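Local coordinates for protein cytosine deaminase (Klebsiella pneumoniae, PDB 4R85) that probably catalyses the hydrolytic deamination of 5-methylcytosine and cytosine in an amidohydrolase-fold active site that holds an iron (II) ion, at residues I57-T62 with Q112-H117; T116-T121 with L144-F149; A130-K135 with I168-D173; D173-I178 with M193-L198. One frame throughout, in Å; residues are numbered along the deposited sequence.

In the fold
The four contacts follow consecutive units of the parallel amidohydrolase barrel. Contact 1 joins the end of strand 47-57 to strand 111-119, and contact 2 joins strand 111-119 to strand 143-149; they share Thr116 and His117, and their centres lie about 8 Å apart. Contact 3, about 8 Å from contact 2, belongs to the outer layer, where helix 126-137 meets the end of helix 160-170. Contact 4 opens at Asp173, where contact 3 closes, and packs helix 185-202 against strand 174-175. Contacts 1, 2 and 4 all include residues of the 5-methylcytosine pocket, so neighbouring strands of one barrel bring residues from separate parts of the chain to the same site.

Contact 1 (I57-T62 with Q112-H117); sequences IHLDAT and QHVRTH. With FE2 (Fe (II) ion), chain H; 17E (5-methylcytosine), chain G.
Ile57 and Thr116 form a parallel beta bridge, their CA atoms 4.9 Å apart, where the first strand of the amidohydrolase TIM barrel ends beside the second. Two backbone bonds frame it: Ile57 N donates to Arg115 O at 3.2 Å, and His117 N donates to Ile57 O at 2.9 Å. Beyond the bridge the chain leaves the sheet, residues 59-61 taking helical backbone angles, and residues 57-60 head off at 58° to residues 114-117. On the face of the sheet that carries Ile57 and Thr116, Ile57 CG2 packs on Val114 CG1. The turn is held by Thr116: with OG1 trans to its own backbone N (chi1 -175°), the hydroxyl lies where Leu59 N donates to OG1 at 2.9 Å in a nearly straight bond. The Leu59 side chain runs across that of Thr116 at about a right angle, and it also touches Thr102 and Ile103 of helix 92-108. His58 points away from this bridge into the active site, where its NE2 binds the iron (II) ion at 2.3 Å beside His56, His209, His241 and Asp308. Its imidazole is flanked on both sides. His117 CB makes an off-centre CH-pi contact, 4.2 Å from the ring centroid, while on the opposite side the 5-methyl carbon of the ligand, CM5, comes within 3.4 Å of His58 CD2.

Contact 2 (T116-T121 with L144-F149); sequences THVDVT and LQIVAF. With 17E (5-methylcytosine), chain G.
Val147 and His117 stand side by side on the same face of the sheet, and a valine methyl covers one face of the imidazole in a CH-pi contact. Val147 CG2 sits over the ring centre, 3.8 Å from the centroid, because chi1 of -170° sets CG1 trans to the backbone N and turns CG2 toward the ring; CG1 meets the ring atom His117 ND1 at 3.5 Å. The next residue on this face, Phe149, receives the edge of the His117 ring in an offset edge-to-face arrangement, the planes at 88° and the centroids 5.8 Å apart. Its far end reaches the pocket: Phe149 CZ is 3.6 Å from O2 of 5-methylcytosine, which lies in the plane of the phenyl ring at its edge, and the phenyl also stacks with His209. These strands are the second and third of the barrel, joined by helix 126-137 in a beta-alpha-beta unit. Five backbone hydrogen bonds link them in parallel register, from Thr116 N to Gln145 O through to Val120 N to Phe149 O. The opposite face, with Thr116, Val118, Ile146 and Ala148, is mostly apolar and packs against the helices. There Thr116 CG2 meets Leu144 CD1 at 3.8 Å, and Val118 CG2 crosses to Ile146 CG2, also at 3.8 Å, with Val118 also touching Leu131, and Ile146 touching Leu128 and Leu132, of helix 126-137. Where strand 111-119 ends, Asp119 OD2 closes an Asx turn, accepting Thr121 N at 2.9 Å from above the carboxylate plane and Thr121 OG1 on its syn lone pair. Asp119 OD1 is bound by Lys87 NZ and Trp83 NE1.

Contact 3 (A130-K135 with I168-D173); sequences ALLAVK and IEMGAD
Leu132 projects from helix 126-137 onto the backbone that finishes helix 160-170, and its two methyls divide the work. CD1 lies 3.6 Å from Met170 O and 4.1 Å from Met170 CB, while CD2 rests 3.9 Å from Gly171 O. The leucine meets the methionine side chain at about a right angle, and the bend of Met170 at chi3 (65°) brings its CE methyl to Leu132 CD1 as well. Gly171, with positive phi, ends the helix in a Schellman motif and turns the chain toward strand 174-175. One helical turn on from Leu132, Lys135 reaches across fully extended, all four of its torsions near 180°, and meets Asp173 coming from the opposite direction. Lys135 NZ forms a salt bridge with Asp173 OD1 at 2.7 Å. The second carboxylate oxygen, Asp173 OD2, accepts Ile146 N, so the carboxylate ties the helix to the sheet by both of its oxygens, and the lysine probably stabilises its negative charge. The contact thus lies in the outer layer of the barrel: both side chains also touch the sheet, Leu132 on Ile146 and Lys135 on Leu144 of strand 143-149, while helix 92-108 touches helix 126-137 through Leu131 and Val134.

Contact 4 (D173-I178 with M193-L198); sequences DVVGGI and MFLMDL
The peptide group between Gly176 and Gly177 is the flat surface met by Leu195. Leu195 CD2 comes slantwise to its margin, well out of the peptide plane, 3.6 Å from Gly176 O and 3.9 Å from Gly177 CA, two atoms that lie on the same side of the peptide. A second flat group, the peptide that follows Leu195 in the helix, is approached just as obliquely: Val175 CG1 lies 3.6 Å from Leu195 O. No aromatic ring takes part. The methyl CG1, trans to the Val175 backbone N (chi1 174°), also touches Leu195 CB at 3.7 Å and Leu198 CD2 at 4.2 Å, so it fits between successive turns of helix 185-202. Leu195 holds its CG between its own backbone N and carbonyl carbon (chi1 74°), an uncommon setting in a helix, and this directs CD2 to the glycine pair. The contact lies in the beta-alpha-beta unit of strand 174-175, helix 185-202 and strand 205-209 of the barrel, where Leu195 also packs on Val206 and Val208. Just beyond the glycines, Ile178, whose CB points away from the helix, lines the 5-methylcytosine pocket. Residues 173-178 and 193-198 meet through van der Waals contacts, with no hydrogen bond between the two segments, and Gly176 O is buried against a methyl without a polar partner, which probably carries some energetic cost.

Contact 1 (I57-T62 with Q112-H117)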
loop_
_atom_site.group_PDB
_atom_site.type_symbol
_atom_site.label_atom_id
_atom_site.label_comp_id
_atom_site.label_asym_id
_atom_site.label_seq_id
_atom_site.Cartn_x
_atom_site.Cartn_y
_atom_site.Cartn_z
ATOM N N ILE A 57 -16.104 2.758 8.216
ATOM C CA ILE A 57 -15.543 1.546 8.809
ATOM C C ILE A 57 -16.698 0.750 9.400
ATOM O O ILE A 57 -17.740 1.330 9.709
ATOM C CB ILE A 57 -14.496 1.907 9.888
ATOM C CG1 ILE A 57 -13.775 0.659 10.408
ATOM C CG2 ILE A 57 -15.132 2.737 11.014
ATOM C CD1 ILE A 57 -12.418 0.972 11.044
ATOM N N HIS A 58 -16.537 -0.571 9.516
ATOM C CA HIS A 58 -17.557 -1.420 10.121
ATOM C C HIS A 58 -17.092 -1.897 11.483
ATOM O O HIS A 58 -16.519 -2.993 11.602
ATOM C CB HIS A 58 -17.845 -2.642 9.248
ATOM C CG HIS A 58 -18.401 -2.307 7.898
ATOM N ND1 HIS A 58 -19.726 -2.496 7.573
ATOM C CD2 HIS A 58 -17.807 -1.816 6.786
ATOM C CE1 HIS A 58 -19.930 -2.129 6.322
ATOM N NE2 HIS A 58 -18.781 -1.710 5.824
ATOM N N LEU A 59 -17.345 -1.091 12.508
ATOM C CA LEU A 59 -16.892 -1.417 13.864
ATOM C C LEU A 59 -17.612 -2.608 14.487
ATOM O O LEU A 59 -17.082 -3.242 15.396
ATOM C CB LEU A 59 -17.013 -0.204 14.789
ATOM C CG LEU A 59 -16.026 0.920 14.496
ATOM C CD1 LEU A 59 -16.209 2.061 15.479
ATOM C CD2 LEU A 59 -14.597 0.378 14.527
ATOM N N ASP A 60 -18.815 -2.919 14.020
ATOM C CA ASP A 60 -19.512 -4.072 14.585
ATOM C C ASP A 60 -18.819 -5.384 14.215
ATOM O O ASP A 60 -18.817 -6.334 14.999
ATOM C CB ASP A 60 -21.010 -4.089 14.227
ATOM C CG ASP A 60 -21.275 -4.178 12.727
ATOM O OD1 ASP A 60 -22.388 -4.621 12.368
ATOM O OD2 ASP A 60 -20.395 -3.813 11.911
ATOM N N ALA A 61 -18.200 -5.412 13.037
ATOM C CA ALA A 61 -17.586 -6.637 12.523
ATOM C C ALA A 61 -16.078 -6.694 12.743
ATOM O O ALA A 61 -15.444 -7.711 12.470
ATOM C CB ALA A 61 -17.905 -6.814 11.039
ATOM N N THR A 62 -15.502 -5.614 13.256
ATOM C CA THR A 62 -14.049 -5.540 13.391
ATOM C C THR A 62 -13.472 -6.649 14.294
ATOM O O THR A 62 -14.088 -7.044 15.286
ATOM C CB THR A 62 -13.605 -4.140 13.883
ATOM O OG1 THR A 62 -12.186 -4.014 13.757
ATOM C CG2 THR A 62 -14.011 -3.939 15.340
ATOM N N GLN A 112 -9.719 11.279 14.766
ATOM C CA GLN A 112 -10.612 11.779 15.812
ATOM C C GLN A 112 -12.078 11.824 15.368
ATOM O O GLN A 112 -12.965 12.166 16.150
ATOM C CB GLN A 112 -10.173 13.163 16.283
ATOM C CG GLN A 112 -8.843 13.197 17.038
ATOM C CD GLN A 112 -8.599 14.543 17.700
ATOM O OE1 GLN A 112 -9.539 15.195 18.157
ATOM N NE2 GLN A 112 -7.338 14.977 17.733
ATOM N N HIS A 113 -12.311 11.517 14.101
ATOM C CA HIS A 113 -13.654 11.497 13.539
ATOM C C HIS A 113 -13.888 10.178 12.817
ATOM O O HIS A 113 -13.100 9.771 11.962
ATOM C CB HIS A 113 -13.858 12.686 12.601
ATOM C CG HIS A 113 -13.761 14.004 13.297
ATOM N ND1 HIS A 113 -14.795 14.527 14.041
ATOM C CD2 HIS A 113 -12.737 14.885 13.398
ATOM C CE1 HIS A 113 -14.422 15.686 14.555
ATOM N NE2 HIS A 113 -13.177 15.927 14.182
ATOM N N VAL A 114 -14.967 9.497 13.187
ATOM C CA VAL A 114 -15.232 8.166 12.673
ATOM C C VAL A 114 -16.707 8.014 12.332
ATOM O O VAL A 114 -17.567 8.406 13.108
ATOM C CB VAL A 114 -14.882 7.093 13.731
ATOM C CG1 VAL A 114 -15.236 5.678 13.225
ATOM C CG2 VAL A 114 -13.417 7.175 14.128
ATOM N N ARG A 115 -16.997 7.438 11.173
ATOM C CA ARG A 115 -18.364 7.048 10.861
ATOM C C ARG A 115 -18.400 5.531 10.706
ATOM O O ARG A 115 -17.732 4.977 9.828
ATOM C CB ARG A 115 -18.860 7.742 9.589
ATOM C CG ARG A 115 -20.234 7.257 9.125
ATOM C CD ARG A 115 -20.668 7.977 7.847
ATOM N NE ARG A 115 -21.157 9.328 8.124
ATOM C CZ ARG A 115 -21.580 10.157 7.180
ATOM N NH1 ARG A 115 -21.549 9.766 5.911
ATOM N NH2 ARG A 115 -22.021 11.372 7.501
ATOM N N THR A 116 -19.148 4.855 11.575
ATOM C CA THR A 116 -19.203 3.402 11.513
ATOM C C THR A 116 -20.541 2.962 10.962
ATOM O O THR A 116 -21.573 3.537 11.298
ATOM C CB THR A 116 -18.965 2.720 12.888
ATOM O OG1 THR A 116 -18.932 1.298 12.709
ATOM C CG2 THR A 116 -20.073 3.056 13.880
ATOM N N HIS A 117 -20.513 1.963 10.090
ATOM C CA HIS A 117 -21.735 1.278 9.699
ATOM C C HIS A 117 -21.984 0.153 10.702
ATOM O O HIS A 117 -21.037 -0.460 11.200
ATOM C CB HIS A 117 -21.617 0.747 8.261
ATOM C CG HIS A 117 -21.473 1.841 7.249
ATOM N ND1 HIS A 117 -22.496 2.213 6.403
ATOM C CD2 HIS A 117 -20.449 2.691 6.999
ATOM C CE1 HIS A 117 -22.099 3.233 5.660
ATOM N NE2 HIS A 117 -20.862 3.542 6.002
HETATM FE FE FE2 H . -18.357 -0.749 3.751
HETATM N N1 17E G . -20.469 -5.411 4.058
HETATM C C2 17E G . -20.557 -4.974 2.801
HETATM O O2 17E G . -21.740 -5.112 2.121
HETATM N N3 17E G . -19.519 -4.399 2.185
HETATM C C4 17E G . -18.346 -4.252 2.823
HETATM N N4 17E G . -17.244 -3.638 2.154
HETATM C C5 17E G . -18.207 -4.693 4.141
HETATM C C6 17E G . -19.315 -5.281 4.744
HETATM C CM5 17E G . -16.909 -4.534 4.867
#

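Contact 2 (T116-T121 with L144-F149)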
loop_
_atom_site.group_PDB
_atom_site.type_symbol
_atom_site.label_atom_id
_atom_site.label_comp_id
_atom_site.label_asym_id
_atom_site.label_seq_id
_atom_site.Cartn_x
_atom_site.Cartn_y
_atom_site.Cartn_z
ATOM N N THR A 116 -19.148 4.855 11.575
ATOM C CA THR A 116 -19.203 3.402 11.513
ATOM C C THR A 116 -20.541 2.962 10.962
ATOM O O THR A 116 -21.573 3.537 11.298
ATOM C CB THR A 116 -18.965 2.720 12.888
ATOM O OG1 THR A 116 -18.932 1.298 12.709
ATOM C CG2 THR A 116 -20.073 3.056 13.880
ATOM N N HIS A 117 -20.513 1.963 10.090
ATOM C CA HIS A 117 -21.735 1.278 9.699
ATOM C C HIS A 117 -21.984 0.153 10.702
ATOM O O HIS A 117 -21.037 -0.460 11.200
ATOM C CB HIS A 117 -21.617 0.747 8.261
ATOM C CG HIS A 117 -21.473 1.841 7.249
ATOM N ND1 HIS A 117 -22.496 2.213 6.403
ATOM C CD2 HIS A 117 -20.449 2.691 6.999
ATOM C CE1 HIS A 117 -22.099 3.233 5.660
ATOM N NE2 HIS A 117 -20.862 3.542 6.002
ATOM N N VAL A 118 -23.252 -0.080 11.038
ATOM C CA VAL A 118 -23.628 -1.177 11.921
ATOM C C VAL A 118 -24.747 -1.967 11.268
ATOM O O VAL A 118 -25.750 -1.391 10.869
ATOM C CB VAL A 118 -24.150 -0.674 13.280
ATOM C CG1 VAL A 118 -24.431 -1.866 14.219
ATOM C CG2 VAL A 118 -23.162 0.281 13.897
ATOM N N ASP A 119 -24.581 -3.284 11.171
ATOM C CA ASP A 119 -25.576 -4.138 10.530
ATOM C C ASP A 119 -26.862 -4.165 11.366
ATOM O O ASP A 119 -26.849 -4.589 12.520
ATOM C CB ASP A 119 -24.995 -5.546 10.337
ATOM C CG ASP A 119 -25.950 -6.509 9.652
ATOM O OD1 ASP A 119 -25.598 -7.709 9.581
ATOM O OD2 ASP A 119 -27.034 -6.094 9.182
ATOM N N VAL A 120 -27.963 -3.689 10.784
ATOM C CA VAL A 120 -29.245 -3.673 11.495
ATOM C C VAL A 120 -30.193 -4.758 10.975
ATOM O O VAL A 120 -31.332 -4.855 11.416
ATOM C CB VAL A 120 -29.935 -2.288 11.450
ATOM C CG1 VAL A 120 -29.048 -1.226 12.104
ATOM C CG2 VAL A 120 -30.272 -1.888 10.018
ATOM N N THR A 121 -29.722 -5.577 10.038
ATOM C CA THR A 121 -30.454 -6.796 9.702
ATOM C C THR A 121 -30.072 -7.861 10.730
ATOM O O THR A 121 -29.478 -8.897 10.421
ATOM C CB THR A 121 -30.242 -7.263 8.248
ATOM O OG1 THR A 121 -28.841 -7.310 7.949
ATOM C CG2 THR A 121 -30.945 -6.301 7.271
ATOM N N LEU A 144 -17.960 9.888 17.093
ATOM C CA LEU A 144 -18.452 8.744 16.327
ATOM C C LEU A 144 -19.824 8.994 15.704
ATOM O O LEU A 144 -20.764 9.368 16.400
ATOM C CB LEU A 144 -18.525 7.512 17.237
ATOM C CG LEU A 144 -18.966 6.185 16.605
ATOM C CD1 LEU A 144 -17.972 5.753 15.526
ATOM C CD2 LEU A 144 -19.100 5.106 17.683
ATOM N N GLN A 145 -19.940 8.775 14.395
ATOM C CA GLN A 145 -21.253 8.735 13.752
ATOM C C GLN A 145 -21.654 7.296 13.483
ATOM O O GLN A 145 -20.817 6.469 13.136
ATOM C CB GLN A 145 -21.241 9.500 12.434
ATOM C CG GLN A 145 -20.994 10.985 12.617
ATOM C CD GLN A 145 -21.117 11.752 11.312
ATOM O OE1 GLN A 145 -21.524 11.200 10.284
ATOM N NE2 GLN A 145 -20.772 13.036 11.348
ATOM N N ILE A 146 -22.940 7.001 13.621
ATOM C CA ILE A 146 -23.407 5.630 13.407
ATOM C C ILE A 146 -24.415 5.522 12.268
ATOM O O ILE A 146 -25.429 6.216 12.266
ATOM C CB ILE A 146 -24.037 5.059 14.683
ATOM C CG1 ILE A 146 -22.970 4.916 15.770
ATOM C CG2 ILE A 146 -24.728 3.725 14.390
ATOM C CD1 ILE A 146 -23.541 4.825 17.166
ATOM N N VAL A 147 -24.129 4.630 11.320
ATOM C CA VAL A 147 -25.005 4.384 10.180
ATOM C C VAL A 147 -25.820 3.095 10.370
ATOM O O VAL A 147 -25.250 2.025 10.610
ATOM C CB VAL A 147 -24.200 4.209 8.878
ATOM C CG1 VAL A 147 -25.145 4.189 7.663
ATOM C CG2 VAL A 147 -23.128 5.315 8.715
ATOM N N ALA A 148 -27.142 3.197 10.248
ATOM C CA ALA A 148 -27.998 2.011 10.186
ATOM C C ALA A 148 -27.850 1.323 8.835
ATOM O O ALA A 148 -28.465 1.722 7.849
ATOM C CB ALA A 148 -29.445 2.383 10.429
ATOM N N PHE A 149 -27.044 0.269 8.809
ATOM C CA PHE A 149 -26.650 -0.401 7.578
ATOM C C PHE A 149 -27.374 -1.741 7.499
ATOM O O PHE A 149 -27.145 -2.613 8.333
ATOM C CB PHE A 149 -25.131 -0.626 7.596
ATOM C CG PHE A 149 -24.620 -1.513 6.481
ATOM C CD1 PHE A 149 -24.921 -1.239 5.155
ATOM C CD2 PHE A 149 -23.819 -2.605 6.765
ATOM C CE1 PHE A 149 -24.445 -2.048 4.132
ATOM C CE2 PHE A 149 -23.336 -3.417 5.753
ATOM C CZ PHE A 149 -23.646 -3.142 4.435
HETATM N N1 17E G . -20.469 -5.411 4.058
HETATM C C2 17E G . -20.557 -4.974 2.801
HETATM O O2 17E G . -21.740 -5.112 2.121
HETATM N N3 17E G . -19.519 -4.399 2.185
HETATM C C4 17E G . -18.346 -4.252 2.823
HETATM N N4 17E G . -17.244 -3.638 2.154
HETATM C C5 17E G . -18.207 -4.693 4.141
HETATM C C6 17E G . -19.315 -5.281 4.744
HETATM C CM5 17E G . -16.909 -4.534 4.867
#

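Contact 3 (A130-K135 with I168-D173)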
loop_
_atom_site.group_PDB
_atom_site.type_symbol
_atom_site.label_atom_id
_atom_site.label_comp_id
_atom_site.label_asym_id
_atom_site.label_seq_id
_atom_site.Cartn_x
_atom_site.Cartn_y
_atom_site.Cartn_z
ATOM N N ALA A 130 -24.659 -1.647 21.510
ATOM C CA ALA A 130 -23.308 -1.509 22.050
ATOM C C ALA A 130 -22.619 -0.255 21.500
ATOM O O ALA A 130 -21.974 0.484 22.243
ATOM C CB ALA A 130 -22.476 -2.754 21.749
ATOM N N LEU A 131 -22.767 -0.014 20.206
ATOM C CA LEU A 131 -22.061 1.097 19.571
ATOM C C LEU A 131 -22.644 2.470 19.923
ATOM O O LEU A 131 -21.912 3.454 19.978
ATOM C CB LEU A 131 -21.933 0.885 18.057
ATOM C CG LEU A 131 -20.888 -0.204 17.774
ATOM C CD1 LEU A 131 -21.013 -0.772 16.380
ATOM C CD2 LEU A 131 -19.493 0.333 17.989
ATOM N N LEU A 132 -23.947 2.530 20.179
ATOM C CA LEU A 132 -24.548 3.764 20.682
ATOM C C LEU A 132 -23.963 4.129 22.044
ATOM O O LEU A 132 -23.733 5.304 22.330
ATOM C CB LEU A 132 -26.077 3.657 20.763
ATOM C CG LEU A 132 -26.818 3.678 19.417
ATOM C CD1 LEU A 132 -28.248 3.186 19.587
ATOM C CD2 LEU A 132 -26.817 5.077 18.824
ATOM N N ALA A 133 -23.712 3.126 22.882
ATOM C CA ALA A 133 -23.069 3.375 24.168
ATOM C C ALA A 133 -21.596 3.740 23.985
ATOM O O ALA A 133 -21.083 4.631 24.668
ATOM C CB ALA A 133 -23.210 2.174 25.088
ATOM N N VAL A 134 -20.931 3.044 23.066
ATOM C CA VAL A 134 -19.518 3.275 22.764
ATOM C C VAL A 134 -19.301 4.713 22.294
ATOM O O VAL A 134 -18.271 5.336 22.584
ATOM C CB VAL A 134 -19.014 2.279 21.688
ATOM C CG1 VAL A 134 -17.808 2.831 20.935
ATOM C CG2 VAL A 134 -18.686 0.919 22.314
ATOM N N LYS A 135 -20.291 5.243 21.588
ATOM C CA LYS A 135 -20.245 6.621 21.119
ATOM C C LYS A 135 -20.074 7.591 22.290
ATOM O O LYS A 135 -19.388 8.604 22.172
ATOM C CB LYS A 135 -21.508 6.942 20.316
ATOM C CG LYS A 135 -21.668 8.404 19.931
ATOM C CD LYS A 135 -22.944 8.585 19.121
ATOM C CE LYS A 135 -23.224 10.051 18.839
ATOM N NZ LYS A 135 -24.448 10.229 18.011
ATOM N N ILE A 168 -32.997 3.863 13.523
ATOM C CA ILE A 168 -33.026 5.321 13.484
ATOM C C ILE A 168 -33.649 5.882 14.759
ATOM O O ILE A 168 -33.119 6.818 15.362
ATOM C CB ILE A 168 -33.764 5.826 12.224
ATOM C CG1 ILE A 168 -32.933 5.509 10.977
ATOM C CG2 ILE A 168 -34.080 7.319 12.330
ATOM C CD1 ILE A 168 -31.506 6.024 11.044
ATOM N N GLU A 169 -34.755 5.297 15.204
ATOM C CA GLU A 169 -35.379 5.792 16.425
ATOM C C GLU A 169 -34.482 5.595 17.648
ATOM O O GLU A 169 -34.499 6.405 18.580
ATOM C CB GLU A 169 -36.756 5.156 16.637
ATOM C CG GLU A 169 -37.765 5.596 15.600
ATOM C CD GLU A 169 -39.129 4.964 15.787
ATOM O OE1 GLU A 169 -39.225 3.938 16.497
ATOM O OE2 GLU A 169 -40.106 5.500 15.219
ATOM N N MET A 170 -33.687 4.530 17.630
ATOM C CA MET A 170 -32.744 4.252 18.711
ATOM C C MET A 170 -31.619 5.279 18.749
ATOM O O MET A 170 -30.970 5.466 19.782
ATOM C CB MET A 170 -32.157 2.846 18.566
ATOM C CG MET A 170 -33.076 1.743 19.059
ATOM S SD MET A 170 -32.439 0.133 18.564
ATOM C CE MET A 170 -30.904 0.047 19.478
ATOM N N GLY A 171 -31.377 5.923 17.615
ATOM C CA GLY A 171 -30.467 7.053 17.575
ATOM C C GLY A 171 -29.327 7.003 16.578
ATOM O O GLY A 171 -28.424 7.837 16.645
ATOM N N ALA A 172 -29.335 6.035 15.666
ATOM C CA ALA A 172 -28.371 6.072 14.568
ATOM C C ALA A 172 -28.479 7.426 13.849
ATOM O O ALA A 172 -29.581 7.895 13.559
ATOM C CB ALA A 172 -28.614 4.934 13.597
ATOM N N ASP A 173 -27.333 8.051 13.586
ATOM C CA ASP A 173 -27.278 9.394 12.997
ATOM C C ASP A 173 -27.441 9.364 11.479
ATOM O O ASP A 173 -27.819 10.369 10.866
ATOM C CB ASP A 173 -25.927 10.059 13.288
ATOM C CG ASP A 173 -25.389 9.731 14.662
ATOM O OD1 ASP A 173 -25.677 10.496 15.609
ATOM O OD2 ASP A 173 -24.670 8.714 14.796
#

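Contact 4 (D173-I178 with M193-L198)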
loop_
_atom_site.group_PDB
_atom_site.type_symbol
_atom_site.label_atom_id
_atom_site.label_comp_id
_atom_site.label_asym_id
_atom_site.label_seq_id
_atom_site.Cartn_x
_atom_site.Cartn_y
_atom_site.Cartn_z
ATOM N N ASP A 173 -27.333 8.051 13.586
ATOM C CA ASP A 173 -27.278 9.394 12.997
ATOM C C ASP A 173 -27.441 9.364 11.479
ATOM O O ASP A 173 -27.819 10.369 10.866
ATOM C CB ASP A 173 -25.927 10.059 13.288
ATOM C CG ASP A 173 -25.389 9.731 14.662
ATOM O OD1 ASP A 173 -25.677 10.496 15.609
ATOM O OD2 ASP A 173 -24.670 8.714 14.796
ATOM N N VAL A 174 -27.106 8.228 10.869
ATOM C CA VAL A 174 -27.072 8.139 9.412
ATOM C C VAL A 174 -27.902 6.963 8.907
ATOM O O VAL A 174 -27.886 5.876 9.501
ATOM C CB VAL A 174 -25.614 7.994 8.892
ATOM C CG1 VAL A 174 -25.548 8.216 7.384
ATOM C CG2 VAL A 174 -24.698 8.968 9.595
ATOM N N VAL A 175 -28.639 7.187 7.820
ATOM C CA VAL A 175 -29.413 6.125 7.182
ATOM C C VAL A 175 -28.587 5.429 6.102
ATOM O O VAL A 175 -28.076 6.082 5.182
ATOM C CB VAL A 175 -30.700 6.663 6.537
ATOM C CG1 VAL A 175 -31.402 5.554 5.763
ATOM C CG2 VAL A 175 -31.628 7.262 7.596
ATOM N N GLY A 176 -28.471 4.102 6.203
ATOM C CA GLY A 176 -27.683 3.336 5.252
ATOM C C GLY A 176 -28.518 2.618 4.204
ATOM O O GLY A 176 -29.722 2.833 4.105
ATOM N N GLY A 177 -27.871 1.760 3.422
ATOM C CA GLY A 177 -28.565 0.993 2.404
ATOM C C GLY A 177 -27.615 0.092 1.637
ATOM O O GLY A 177 -26.401 0.193 1.796
ATOM N N ILE A 178 -28.167 -0.782 0.797
ATOM C CA ILE A 178 -27.346 -1.680 -0.019
ATOM C C ILE A 178 -28.127 -2.133 -1.272
ATOM O O ILE A 178 -28.333 -3.328 -1.507
ATOM C CB ILE A 178 -26.806 -2.873 0.850
ATOM C CG1 ILE A 178 -25.662 -3.609 0.141
ATOM C CG2 ILE A 178 -27.945 -3.803 1.325
ATOM C CD1 ILE A 178 -25.086 -4.771 0.931
ATOM N N MET A 193 -35.788 4.593 -2.466
ATOM C CA MET A 193 -36.917 5.486 -2.176
ATOM C C MET A 193 -37.282 5.445 -0.694
ATOM O O MET A 193 -37.479 6.492 -0.064
ATOM C CB MET A 193 -38.138 5.135 -3.029
ATOM C CG MET A 193 -37.874 5.168 -4.526
ATOM S SD MET A 193 -37.273 6.799 -5.081
ATOM C CE MET A 193 -37.107 6.497 -6.846
ATOM N N PHE A 194 -37.346 4.235 -0.136
ATOM C CA PHE A 194 -37.618 4.065 1.285
ATOM C C PHE A 194 -36.591 4.759 2.184
ATOM O O PHE A 194 -36.958 5.461 3.121
ATOM C CB PHE A 194 -37.701 2.577 1.675
ATOM C CG PHE A 194 -37.700 2.362 3.162
ATOM C CD1 PHE A 194 -38.866 2.552 3.902
ATOM C CD2 PHE A 194 -36.529 2.032 3.833
ATOM C CE1 PHE A 194 -38.870 2.381 5.287
ATOM C CE2 PHE A 194 -36.527 1.852 5.224
ATOM C CZ PHE A 194 -37.699 2.028 5.945
ATOM N N LEU A 195 -35.311 4.526 1.927
ATOM C CA LEU A 195 -34.283 5.006 2.835
ATOM C C LEU A 195 -34.188 6.532 2.783
ATOM O O LEU A 195 -33.945 7.178 3.797
ATOM C CB LEU A 195 -32.922 4.344 2.571
ATOM C CG LEU A 195 -32.048 4.713 1.366
ATOM C CD1 LEU A 195 -31.128 5.926 1.634
ATOM C CD2 LEU A 195 -31.214 3.500 0.951
ATOM N N MET A 196 -34.402 7.101 1.604
ATOM C CA MET A 196 -34.428 8.556 1.479
ATOM C C MET A 196 -35.637 9.158 2.202
ATOM O O MET A 196 -35.513 10.182 2.869
ATOM C CB MET A 196 -34.375 8.987 0.004
ATOM C CG MET A 196 -33.054 8.655 -0.681
ATOM S SD MET A 196 -31.610 9.525 -0.004
ATOM C CE MET A 196 -31.776 11.137 -0.798
ATOM N N ASP A 197 -36.799 8.511 2.092
ATOM C CA ASP A 197 -37.979 8.942 2.844
ATOM C C ASP A 197 -37.717 8.880 4.347
ATOM O O ASP A 197 -38.084 9.797 5.090
ATOM C CB ASP A 197 -39.200 8.067 2.520
ATOM C CG ASP A 197 -39.780 8.346 1.140
ATOM O OD1 ASP A 197 -39.445 9.395 0.545
ATOM O OD2 ASP A 197 -40.588 7.521 0.660
ATOM N N LEU A 198 -37.124 7.771 4.790
ATOM C CA LEU A 198 -36.741 7.591 6.188
ATOM C C LEU A 198 -35.830 8.727 6.673
ATOM O O LEU A 198 -36.105 9.360 7.686
ATOM C CB LEU A 198 -36.041 6.236 6.371
ATOM C CG LEU A 198 -35.715 5.792 7.801
ATOM C CD1 LEU A 198 -36.982 5.641 8.638
ATOM C CD2 LEU A 198 -34.894 4.480 7.780
#